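Local coordinates for transcriptional regulator, TetR family (Thermus thermophilus, PDB 3VPR), which represses transcription, probably by binding DNA as a TetR-family regulator with a helix-turn-helix motif, at residues 121-126 with 147-152; 77-82 with 128-133; 60-65 with 84-89; 73-78 with 136-141. All blocks are in the same frame, centred on the assembly; numbering follows the deposited sequence.

Contact 1 (121-126 with 147-152)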
# COMPACT_ATOMS: atom_id res chain seq x y z
N ARG A 121 -4.99 -15.14 -7.35
CA ARG A 121 -5.88 -16.20 -6.86
C ARG A 121 -6.58 -15.76 -5.58
O ARG A 121 -7.77 -16.02 -5.37
CB ARG A 121 -5.08 -17.48 -6.61
CG ARG A 121 -5.89 -18.71 -6.24
CD ARG A 121 -4.97 -19.94 -6.24
NE ARG A 121 -5.65 -21.19 -5.91
CZ ARG A 121 -6.58 -21.77 -6.67
NH1 ARG A 121 -6.95 -21.23 -7.82
NH2 ARG A 121 -7.14 -22.91 -6.27
N HIS A 122 -5.82 -15.10 -4.71
CA HIS A 122 -6.34 -14.61 -3.44
C HIS A 122 -7.42 -13.54 -3.70
O HIS A 122 -8.47 -13.54 -3.06
CB HIS A 122 -5.20 -14.02 -2.62
CG HIS A 122 -5.56 -13.73 -1.19
ND1 HIS A 122 -6.03 -14.70 -0.33
CD2 HIS A 122 -5.46 -12.59 -0.46
CE1 HIS A 122 -6.21 -14.17 0.87
NE2 HIS A 122 -5.87 -12.90 0.81
N GLU A 123 -7.14 -12.64 -4.63
CA GLU A 123 -8.07 -11.57 -4.97
C GLU A 123 -9.34 -12.16 -5.59
O GLU A 123 -10.45 -11.68 -5.36
CB GLU A 123 -7.40 -10.58 -5.94
CG GLU A 123 -8.33 -9.51 -6.50
CD GLU A 123 -7.59 -8.25 -6.91
OE1 GLU A 123 -6.44 -8.35 -7.39
OE2 GLU A 123 -8.16 -7.15 -6.75
N GLU A 124 -9.16 -13.23 -6.37
CA GLU A 124 -10.29 -13.90 -7.01
C GLU A 124 -11.18 -14.62 -5.98
O GLU A 124 -12.40 -14.68 -6.15
CB GLU A 124 -9.79 -14.88 -8.07
CG GLU A 124 -10.91 -15.59 -8.84
CD GLU A 124 -11.94 -14.62 -9.41
OE1 GLU A 124 -11.54 -13.67 -10.14
OE2 GLU A 124 -13.15 -14.80 -9.13
N ASN A 125 -10.58 -15.15 -4.92
CA ASN A 125 -11.39 -15.82 -3.89
C ASN A 125 -12.22 -14.78 -3.14
O ASN A 125 -13.36 -15.06 -2.73
CB ASN A 125 -10.50 -16.58 -2.89
CG ASN A 125 -9.90 -17.85 -3.48
OD1 ASN A 125 -10.54 -18.52 -4.29
ND2 ASN A 125 -8.68 -18.19 -3.07
N LEU A 126 -11.66 -13.59 -2.96
CA LEU A 126 -12.38 -12.54 -2.26
C LEU A 126 -13.56 -12.11 -3.13
O LEU A 126 -14.67 -11.93 -2.64
CB LEU A 126 -11.47 -11.34 -1.98
CG LEU A 126 -12.12 -10.12 -1.30
CD1 LEU A 126 -12.81 -10.55 -0.02
CD2 LEU A 126 -11.05 -9.05 -1.01
N ALA A 147 -14.82 -3.45 -5.00
CA ALA A 147 -15.04 -3.76 -3.59
C ALA A 147 -13.91 -4.66 -3.10
O ALA A 147 -13.42 -4.50 -1.97
CB ALA A 147 -16.39 -4.46 -3.40
N GLY A 148 -13.50 -5.61 -3.94
CA GLY A 148 -12.43 -6.51 -3.56
C GLY A 148 -11.12 -5.76 -3.41
O GLY A 148 -10.31 -6.04 -2.53
N ARG A 149 -10.92 -4.77 -4.28
CA ARG A 149 -9.70 -3.98 -4.23
C ARG A 149 -9.72 -3.09 -2.98
O ARG A 149 -8.69 -2.84 -2.36
CB ARG A 149 -9.59 -3.14 -5.51
CG ARG A 149 -8.29 -2.36 -5.65
CD ARG A 149 -7.12 -3.29 -5.90
NE ARG A 149 -7.32 -4.06 -7.13
CZ ARG A 149 -6.43 -4.93 -7.61
NH1 ARG A 149 -5.29 -5.14 -6.97
NH2 ARG A 149 -6.69 -5.59 -8.73
N ALA A 150 -10.90 -2.62 -2.61
CA ALA A 150 -11.03 -1.77 -1.43
C ALA A 150 -10.60 -2.55 -0.19
O ALA A 150 -9.81 -2.06 0.62
CB ALA A 150 -12.46 -1.30 -1.28
N VAL A 151 -11.12 -3.76 -0.06
CA VAL A 151 -10.78 -4.61 1.08
C VAL A 151 -9.29 -4.98 1.12
O VAL A 151 -8.64 -4.84 2.16
CB VAL A 151 -11.62 -5.92 1.05
CG1 VAL A 151 -11.24 -6.81 2.22
CG2 VAL A 151 -13.09 -5.58 1.10
N LEU A 152 -8.75 -5.45 0.00
CA LEU A 152 -7.34 -5.83 -0.04
C LEU A 152 -6.47 -4.61 0.29
O LEU A 152 -5.44 -4.74 0.96
CB LEU A 152 -6.98 -6.41 -1.42
CG LEU A 152 -7.49 -7.85 -1.70
CD1 LEU A 152 -7.27 -8.22 -3.16
CD2 LEU A 152 -6.75 -8.84 -0.79
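H122 of helix 109-135 meets L152 of helix 144-161, within the all-helical C-terminal domain of a TetR-type regulator, and the two short helical segments cross at 117° with their axes 9.7 Å apart. The imidazole touches with a single carbon, H122 CD2 lying 4.0 Å from L152 CD2; its NE2 is hydrogen-bonded to H86, and the ring stacks on F82. The aliphatic CB of E123 rests 3.6 Å from L152 CD1, while its chain, extended beyond CG, carries the carboxylate over one face of the R149 guanidinium. The planes of the two groups stand 74° apart. E123 OE2 lies 2.9 Å from R149 NH2, but well out of the guanidinium plane, so the salt bridge rests on charge and not on a directed N-H. R149 leaves its helix away from this contact, and the bends at chi2 and chi3 bring its guanidinium back to the carboxylate; W161 of the second subunit adds a cation-pi partner. L126 then closes the apolar side. With its CG opposite the backbone N (chi1 177°), one methyl fits between three residues: L126 CD2 sits 3.8 Å from V151 CB and 3.8 Å from L152 CG. The same L126 CD2 is 3.5 Å from G148 O.

Contact 2 (77-82 with 128-133)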
# COMPACT_ATOMS: atom_id res chain seq x y z
N GLU A 77 -20.30 -13.35 7.03
CA GLU A 77 -19.38 -14.03 7.93
C GLU A 77 -18.16 -14.54 7.16
O GLU A 77 -17.06 -14.61 7.69
CB GLU A 77 -20.12 -15.19 8.61
CG GLU A 77 -19.38 -15.81 9.78
CD GLU A 77 -19.00 -14.79 10.83
OE1 GLU A 77 -19.84 -13.91 11.14
OE2 GLU A 77 -17.87 -14.86 11.36
N ALA A 78 -18.38 -14.89 5.89
CA ALA A 78 -17.30 -15.38 5.05
C ALA A 78 -16.32 -14.23 4.77
O ALA A 78 -15.10 -14.43 4.71
CB ALA A 78 -17.87 -15.91 3.73
N LEU A 79 -16.86 -13.03 4.60
CA LEU A 79 -16.01 -11.88 4.33
C LEU A 79 -15.19 -11.55 5.57
O LEU A 79 -14.00 -11.26 5.48
CB LEU A 79 -16.85 -10.67 3.92
CG LEU A 79 -16.06 -9.37 3.70
CD1 LEU A 79 -15.10 -9.55 2.53
CD2 LEU A 79 -17.02 -8.21 3.44
N ARG A 80 -15.81 -11.63 6.75
CA ARG A 80 -15.11 -11.31 7.99
C ARG A 80 -13.97 -12.29 8.27
O ARG A 80 -12.87 -11.88 8.68
CB ARG A 80 -16.09 -11.29 9.17
CG ARG A 80 -15.43 -10.87 10.50
CD ARG A 80 -16.45 -10.63 11.62
NE ARG A 80 -17.01 -11.87 12.18
CZ ARG A 80 -16.35 -12.71 12.98
NH1 ARG A 80 -15.10 -12.46 13.34
NH2 ARG A 80 -16.95 -13.80 13.43
N ARG A 81 -14.23 -13.57 8.06
CA ARG A 81 -13.21 -14.58 8.29
C ARG A 81 -12.07 -14.37 7.31
O ARG A 81 -10.91 -14.47 7.67
CB ARG A 81 -13.81 -15.97 8.15
CG ARG A 81 -15.02 -16.19 9.05
CD ARG A 81 -15.11 -17.62 9.52
NE ARG A 81 -14.06 -17.91 10.50
CZ ARG A 81 -13.53 -19.10 10.69
NH1 ARG A 81 -13.93 -20.14 9.96
NH2 ARG A 81 -12.57 -19.26 11.60
N PHE A 82 -12.40 -14.09 6.06
CA PHE A 82 -11.35 -13.86 5.09
C PHE A 82 -10.43 -12.72 5.57
O PHE A 82 -9.21 -12.87 5.63
CB PHE A 82 -11.95 -13.52 3.74
CG PHE A 82 -10.93 -13.27 2.66
CD1 PHE A 82 -10.27 -12.04 2.57
CD2 PHE A 82 -10.66 -14.25 1.71
CE1 PHE A 82 -9.35 -11.81 1.54
CE2 PHE A 82 -9.75 -14.02 0.69
CZ PHE A 82 -9.09 -12.80 0.59
N ALA A 128 -15.12 -13.85 -5.29
CA ALA A 128 -16.14 -14.90 -5.27
C ALA A 128 -17.04 -14.74 -4.06
O ALA A 128 -18.25 -14.94 -4.16
CB ALA A 128 -15.48 -16.30 -5.27
N ILE A 129 -16.46 -14.39 -2.91
CA ILE A 129 -17.27 -14.19 -1.70
C ILE A 129 -18.20 -12.98 -1.87
O ILE A 129 -19.38 -13.04 -1.55
CB ILE A 129 -16.38 -13.95 -0.46
CG1 ILE A 129 -15.58 -15.20 -0.12
CG2 ILE A 129 -17.24 -13.54 0.73
CD1 ILE A 129 -14.63 -15.02 1.05
N LEU A 130 -17.66 -11.89 -2.40
CA LEU A 130 -18.45 -10.69 -2.62
C LEU A 130 -19.53 -10.93 -3.66
O LEU A 130 -20.69 -10.54 -3.47
CB LEU A 130 -17.55 -9.53 -3.07
CG LEU A 130 -16.49 -9.12 -2.04
CD1 LEU A 130 -15.51 -8.12 -2.66
CD2 LEU A 130 -17.18 -8.53 -0.82
N ARG A 131 -19.16 -11.58 -4.77
CA ARG A 131 -20.12 -11.86 -5.83
C ARG A 131 -21.28 -12.71 -5.32
O ARG A 131 -22.44 -12.47 -5.70
CB ARG A 131 -19.42 -12.55 -7.01
CG ARG A 131 -20.37 -13.02 -8.09
CD ARG A 131 -19.66 -13.34 -9.39
NE ARG A 131 -18.34 -13.92 -9.17
CZ ARG A 131 -17.20 -13.25 -9.30
NH1 ARG A 131 -17.21 -11.97 -9.64
NH2 ARG A 131 -16.04 -13.85 -9.04
N ARG A 132 -20.99 -13.70 -4.48
CA ARG A 132 -22.05 -14.54 -3.94
C ARG A 132 -22.98 -13.67 -3.10
O ARG A 132 -24.20 -13.83 -3.13
CB ARG A 132 -21.48 -15.65 -3.06
CG ARG A 132 -20.80 -16.78 -3.82
CD ARG A 132 -20.03 -17.67 -2.85
NE ARG A 132 -20.76 -17.85 -1.59
CZ ARG A 132 -20.23 -18.29 -0.46
NH1 ARG A 132 -18.94 -18.63 -0.40
NH2 ARG A 132 -20.97 -18.39 0.63
N GLY A 133 -22.39 -12.74 -2.35
CA GLY A 133 -23.17 -11.85 -1.51
C GLY A 133 -24.13 -11.02 -2.34
O GLY A 133 -25.29 -10.83 -1.96
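I129 pushes both ends of its branched side chain against A78, L79 and F82; every side-chain pair across the contact is apolar, and the I129 methyls also rest on the backbone of residues 78 and 79. I129 CG2 settles between A78 CB and the backbone N of L79, 3.9 Å from each. CG1 is turned the other way, beside its own backbone N (chi1 -66°), and carries I129 CD1 to within 3.7 Å of A78 O and 4.1 Å of F82 CB. A small alanine suits position 78 because the isoleucine can then reach the helix backbone itself. These are helices 75-92 and 109-135 of the TetR C-terminal helical domain, packed close to antiparallel at 162° with segment axes 9.7 Å apart. A second apolar pair joins leucine to leucine: L79 CD1 and L130 CD2 come within 4.1 Å where the side chains slant across one another, and L185 of the second subunit packs on both. A69 and L70 of helix 47-70 also pack on I129. Polar groups keep to the margin. R132 starts toward helix 75-92, yet its guanidinium passes beyond the contact, where NH2 is hydrogen-bonded to V72 O and NH1 more weakly to L70 O.

Contact 3 (60-65 with 84-89)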
# COMPACT_ATOMS: atom_id res chain seq x y z
N LYS A 60 1.33 -18.54 -0.30
CA LYS A 60 0.61 -19.81 -0.22
C LYS A 60 -0.15 -19.86 1.09
O LYS A 60 -1.30 -20.29 1.14
CB LYS A 60 1.57 -21.00 -0.30
CG LYS A 60 2.00 -21.34 -1.73
CD LYS A 60 2.90 -22.58 -1.77
CE LYS A 60 3.20 -23.01 -3.20
NZ LYS A 60 4.16 -24.15 -3.26
N GLY A 61 0.49 -19.41 2.16
CA GLY A 61 -0.17 -19.40 3.45
C GLY A 61 -1.34 -18.44 3.41
O GLY A 61 -2.40 -18.71 3.98
N LEU A 62 -1.18 -17.33 2.71
CA LEU A 62 -2.25 -16.34 2.62
C LEU A 62 -3.41 -16.92 1.81
O LEU A 62 -4.56 -16.85 2.23
CB LEU A 62 -1.72 -15.06 1.97
CG LEU A 62 -2.63 -13.83 2.00
CD1 LEU A 62 -3.06 -13.57 3.44
CD2 LEU A 62 -1.90 -12.62 1.44
N VAL A 63 -3.12 -17.49 0.65
CA VAL A 63 -4.15 -18.07 -0.20
C VAL A 63 -4.95 -19.12 0.56
O VAL A 63 -6.19 -19.18 0.46
CB VAL A 63 -3.54 -18.73 -1.44
CG1 VAL A 63 -4.57 -19.59 -2.14
CG2 VAL A 63 -3.04 -17.66 -2.39
N ALA A 64 -4.26 -19.97 1.32
CA ALA A 64 -4.96 -21.00 2.07
C ALA A 64 -5.91 -20.33 3.05
O ALA A 64 -7.05 -20.76 3.22
CB ALA A 64 -3.96 -21.88 2.82
N ALA A 65 -5.43 -19.26 3.68
CA ALA A 65 -6.22 -18.52 4.66
C ALA A 65 -7.56 -18.06 4.10
O ALA A 65 -8.58 -18.16 4.78
CB ALA A 65 -5.43 -17.32 5.15
N GLU A 84 -10.01 -11.36 8.60
CA GLU A 84 -9.29 -11.66 9.83
C GLU A 84 -8.17 -12.69 9.65
O GLU A 84 -7.09 -12.53 10.21
CB GLU A 84 -10.26 -12.12 10.92
CG GLU A 84 -11.10 -10.96 11.46
CD GLU A 84 -11.94 -11.34 12.65
OE1 GLU A 84 -11.39 -11.87 13.64
OE2 GLU A 84 -13.16 -11.10 12.61
N ALA A 85 -8.43 -13.74 8.88
CA ALA A 85 -7.43 -14.76 8.62
C ALA A 85 -6.26 -14.10 7.88
O ALA A 85 -5.10 -14.37 8.17
CB ALA A 85 -8.03 -15.90 7.78
N HIS A 86 -6.57 -13.22 6.93
CA HIS A 86 -5.54 -12.52 6.16
C HIS A 86 -4.64 -11.72 7.09
O HIS A 86 -3.43 -11.87 7.06
CB HIS A 86 -6.20 -11.59 5.14
CG HIS A 86 -5.24 -10.78 4.32
ND1 HIS A 86 -5.20 -10.84 2.95
CD2 HIS A 86 -4.30 -9.88 4.69
CE1 HIS A 86 -4.27 -10.01 2.50
NE2 HIS A 86 -3.71 -9.41 3.54
N ALA A 87 -5.25 -10.89 7.93
CA ALA A 87 -4.54 -10.03 8.88
C ALA A 87 -3.77 -10.82 9.93
O ALA A 87 -2.68 -10.42 10.34
CB ALA A 87 -5.53 -9.07 9.57
N ARG A 88 -4.34 -11.93 10.40
CA ARG A 88 -3.66 -12.74 11.39
C ARG A 88 -2.42 -13.38 10.77
O ARG A 88 -1.34 -13.33 11.34
CB ARG A 88 -4.58 -13.83 11.94
CG ARG A 88 -3.83 -14.88 12.75
CD ARG A 88 -4.74 -15.84 13.47
NE ARG A 88 -5.18 -15.30 14.76
CZ ARG A 88 -5.80 -16.00 15.70
NH1 ARG A 88 -6.07 -17.29 15.51
NH2 ARG A 88 -6.15 -15.42 16.83
N TYR A 89 -2.59 -13.96 9.59
CA TYR A 89 -1.46 -14.59 8.92
C TYR A 89 -0.38 -13.54 8.66
O TYR A 89 0.80 -13.79 8.87
CB TYR A 89 -1.90 -15.19 7.59
CG TYR A 89 -0.82 -16.01 6.94
CD1 TYR A 89 -0.58 -17.32 7.35
CD2 TYR A 89 -0.00 -15.47 5.95
CE1 TYR A 89 0.43 -18.08 6.79
CE2 TYR A 89 1.02 -16.23 5.38
CZ TYR A 89 1.23 -17.53 5.81
OH TYR A 89 2.25 -18.29 5.26
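Two aromatic side chains of helix 75-92, H86 and Y89, turn their faces to the same turn of helix 47-70. The imidazole of H86 receives L62 from above: L62 CD1 stands 3.7 Å from the centroid of the H86 ring and only 20° off the ring normal, a CH-pi contact, while L62 CD2 lies 3.7 Å from H86 CE1. Leucine suits the place because its fork spreads two methyls across one small ring. Y89 lies over backbone. With CG opposite its own N (chi1 -172°), the phenol extends across the G61-L62 peptide, and L62 N sits 3.6 Å from Y89 CE2, above the ring plane. The phenol oxygen, Y89 OH, then passes 3.2 Å from G61 CA, where a CB would collide with it, so glycine is the fitting residue. That hydroxyl is hydrogen-bonded to L57 O. A leucine in place of Y89 would probably leave L57 O without its phenol partner and uncover part of the G61-L62 peptide. Where the helices come nearest, A65 and A85 face each other with CB atoms 4.0 Å apart, small residues suited to a close antiparallel packing, 156° between directions and 9.0 Å between axes. H86 ND1 is hydrogen-bonded to H122 NE2 of helix 109-135. Only one of these two nitrogens can supply the proton of that bond, so the buried imidazoles are likely not both charged.

Contact 4 (73-78 with 136-141)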
# COMPACT_ATOMS: atom_id res chain seq x y z
N ALA A 73 -21.00 -20.37 4.69
CA ALA A 73 -22.28 -20.12 4.04
C ALA A 73 -22.65 -18.64 3.99
O ALA A 73 -22.75 -18.07 2.91
CB ALA A 73 -23.38 -20.92 4.73
N ASP A 74 -22.85 -18.03 5.15
CA ASP A 74 -23.20 -16.61 5.25
C ASP A 74 -22.11 -15.68 4.67
O ASP A 74 -21.04 -15.51 5.26
CB ASP A 74 -23.48 -16.25 6.71
CG ASP A 74 -23.72 -14.76 6.93
OD1 ASP A 74 -24.04 -14.05 5.95
OD2 ASP A 74 -23.61 -14.30 8.08
N PRO A 75 -22.38 -15.07 3.50
CA PRO A 75 -21.44 -14.16 2.82
C PRO A 75 -20.84 -13.09 3.73
O PRO A 75 -19.69 -12.70 3.55
CB PRO A 75 -22.29 -13.56 1.71
CG PRO A 75 -23.26 -14.67 1.39
CD PRO A 75 -23.65 -15.16 2.76
N LYS A 76 -21.61 -12.61 4.70
CA LYS A 76 -21.12 -11.58 5.62
C LYS A 76 -20.06 -12.14 6.55
O LYS A 76 -19.05 -11.49 6.83
CB LYS A 76 -22.26 -11.00 6.46
CG LYS A 76 -23.32 -10.24 5.66
CD LYS A 76 -24.26 -9.47 6.59
CE LYS A 76 -24.91 -10.39 7.62
NZ LYS A 76 -25.67 -9.64 8.67
N GLU A 77 -20.30 -13.35 7.03
CA GLU A 77 -19.38 -14.03 7.93
C GLU A 77 -18.16 -14.54 7.16
O GLU A 77 -17.06 -14.61 7.69
CB GLU A 77 -20.12 -15.19 8.61
CG GLU A 77 -19.38 -15.81 9.78
CD GLU A 77 -19.00 -14.79 10.83
OE1 GLU A 77 -19.84 -13.91 11.14
OE2 GLU A 77 -17.87 -14.86 11.36
N ALA A 78 -18.38 -14.89 5.89
CA ALA A 78 -17.30 -15.38 5.05
C ALA A 78 -16.32 -14.23 4.77
O ALA A 78 -15.10 -14.43 4.71
CB ALA A 78 -17.87 -15.91 3.73
N GLN A 136 -26.85 -13.55 -3.84
CA GLN A 136 -27.84 -13.97 -2.86
C GLN A 136 -28.62 -12.78 -2.32
O GLN A 136 -29.48 -12.93 -1.46
CB GLN A 136 -27.16 -14.70 -1.70
CG GLN A 136 -26.56 -16.03 -2.09
CD GLN A 136 -25.44 -16.46 -1.16
OE1 GLN A 136 -24.30 -16.01 -1.31
NE2 GLN A 136 -25.75 -17.31 -0.20
N GLY A 137 -28.31 -11.59 -2.84
CA GLY A 137 -29.00 -10.40 -2.38
C GLY A 137 -28.62 -9.98 -0.97
O GLY A 137 -29.29 -9.14 -0.38
N VAL A 138 -27.54 -10.55 -0.43
CA VAL A 138 -27.09 -10.20 0.92
C VAL A 138 -26.33 -8.88 0.91
O VAL A 138 -26.34 -8.13 1.88
CB VAL A 138 -26.18 -11.30 1.52
CG1 VAL A 138 -25.75 -10.90 2.91
CG2 VAL A 138 -26.93 -12.62 1.55
N PHE A 139 -25.63 -8.63 -0.19
CA PHE A 139 -24.90 -7.38 -0.35
C PHE A 139 -25.61 -6.65 -1.48
O PHE A 139 -26.22 -7.27 -2.35
CB PHE A 139 -23.44 -7.63 -0.76
CG PHE A 139 -22.61 -8.37 0.27
CD1 PHE A 139 -22.82 -8.19 1.63
CD2 PHE A 139 -21.58 -9.22 -0.15
CE1 PHE A 139 -22.02 -8.84 2.57
CE2 PHE A 139 -20.78 -9.88 0.79
CZ PHE A 139 -21.00 -9.68 2.15
N ARG A 140 -25.56 -5.32 -1.47
CA ARG A 140 -26.20 -4.57 -2.54
C ARG A 140 -25.35 -4.71 -3.80
O ARG A 140 -24.25 -5.29 -3.76
CB ARG A 140 -26.34 -3.10 -2.13
CG ARG A 140 -25.04 -2.36 -1.91
CD ARG A 140 -25.32 -1.00 -1.30
NE ARG A 140 -24.08 -0.29 -1.01
CZ ARG A 140 -23.38 0.41 -1.91
NH1 ARG A 140 -23.82 0.50 -3.16
NH2 ARG A 140 -22.25 1.00 -1.55
N GLU A 141 -25.85 -4.18 -4.92
CA GLU A 141 -25.13 -4.26 -6.19
C GLU A 141 -23.92 -3.34 -6.15
O GLU A 141 -24.05 -2.12 -6.12
CB GLU A 141 -26.04 -3.85 -7.35
CG GLU A 141 -25.46 -4.09 -8.74
CD GLU A 141 -25.42 -5.57 -9.13
OE1 GLU A 141 -26.44 -6.27 -8.94
OE2 GLU A 141 -24.39 -6.04 -9.63
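D74 O is gripped by A78 N at 2.8 Å and, more weakly, by E77 N, closing the first turn of helix 75-92, from which P75 and K76 meet V138 and F139. D74 is the N-cap of this helix: its OD1 accepts K76 N at 3.1 Å, with the donor well above the carboxylate plane. Proline suits the first helical position, where its missing N-H costs nothing. Across the contact, helix 109-135 ends in a Schellman motif, and the positive phi of G137 (71°) is one that glycine adopts easily. Beyond that turn V138 and F139 double back to the capped helix. V138 CG1 packs 3.7 Å from K76 CG, and V138 CG2 lies 4.2 Å from P75 CG. With CG anti to the carbonyl carbon (chi1 -64°), the F139 ring is brought to both helix residues, F139 CE2 lying 4.1 Å from P75 CB; L182 of the same chain and L185 of the second subunit also pack on it. Shortening this side chain to alanine is likely to open a gap between the loop and the helix start, leaving P75 and the K76 stem without the ring they pack on. F139 CE1 sits 3.6 Å from K76 CG, and F139 CZ comes 3.6 Å from the carbonyl oxygen P75 O.

Overall arrangement
Helix 75-92 runs through three of the contacts: contact 4 at its start, then contact 2, then contact 3. Contacts 2 and 4 share E77 and A78, have centres 6 Å apart, and are tied by a probable backbone hydrogen bond between G133 and F139. Helix 109-135 links contacts 1 and 2, whose centres are about 10 Å apart. Contact 3 closes along the chain before contact 1 opens, yet the H86-H122 hydrogen bond joins them across 13 Å between centres. Contacts 3 and 4 lie farthest apart, about 20 Å between centres. Contacts 1, 2 and 4 also reach the second subunit, so the same helices that form the core probably also shape the subunit interface, whereas contact 3 packs helix 47-70 onto that core.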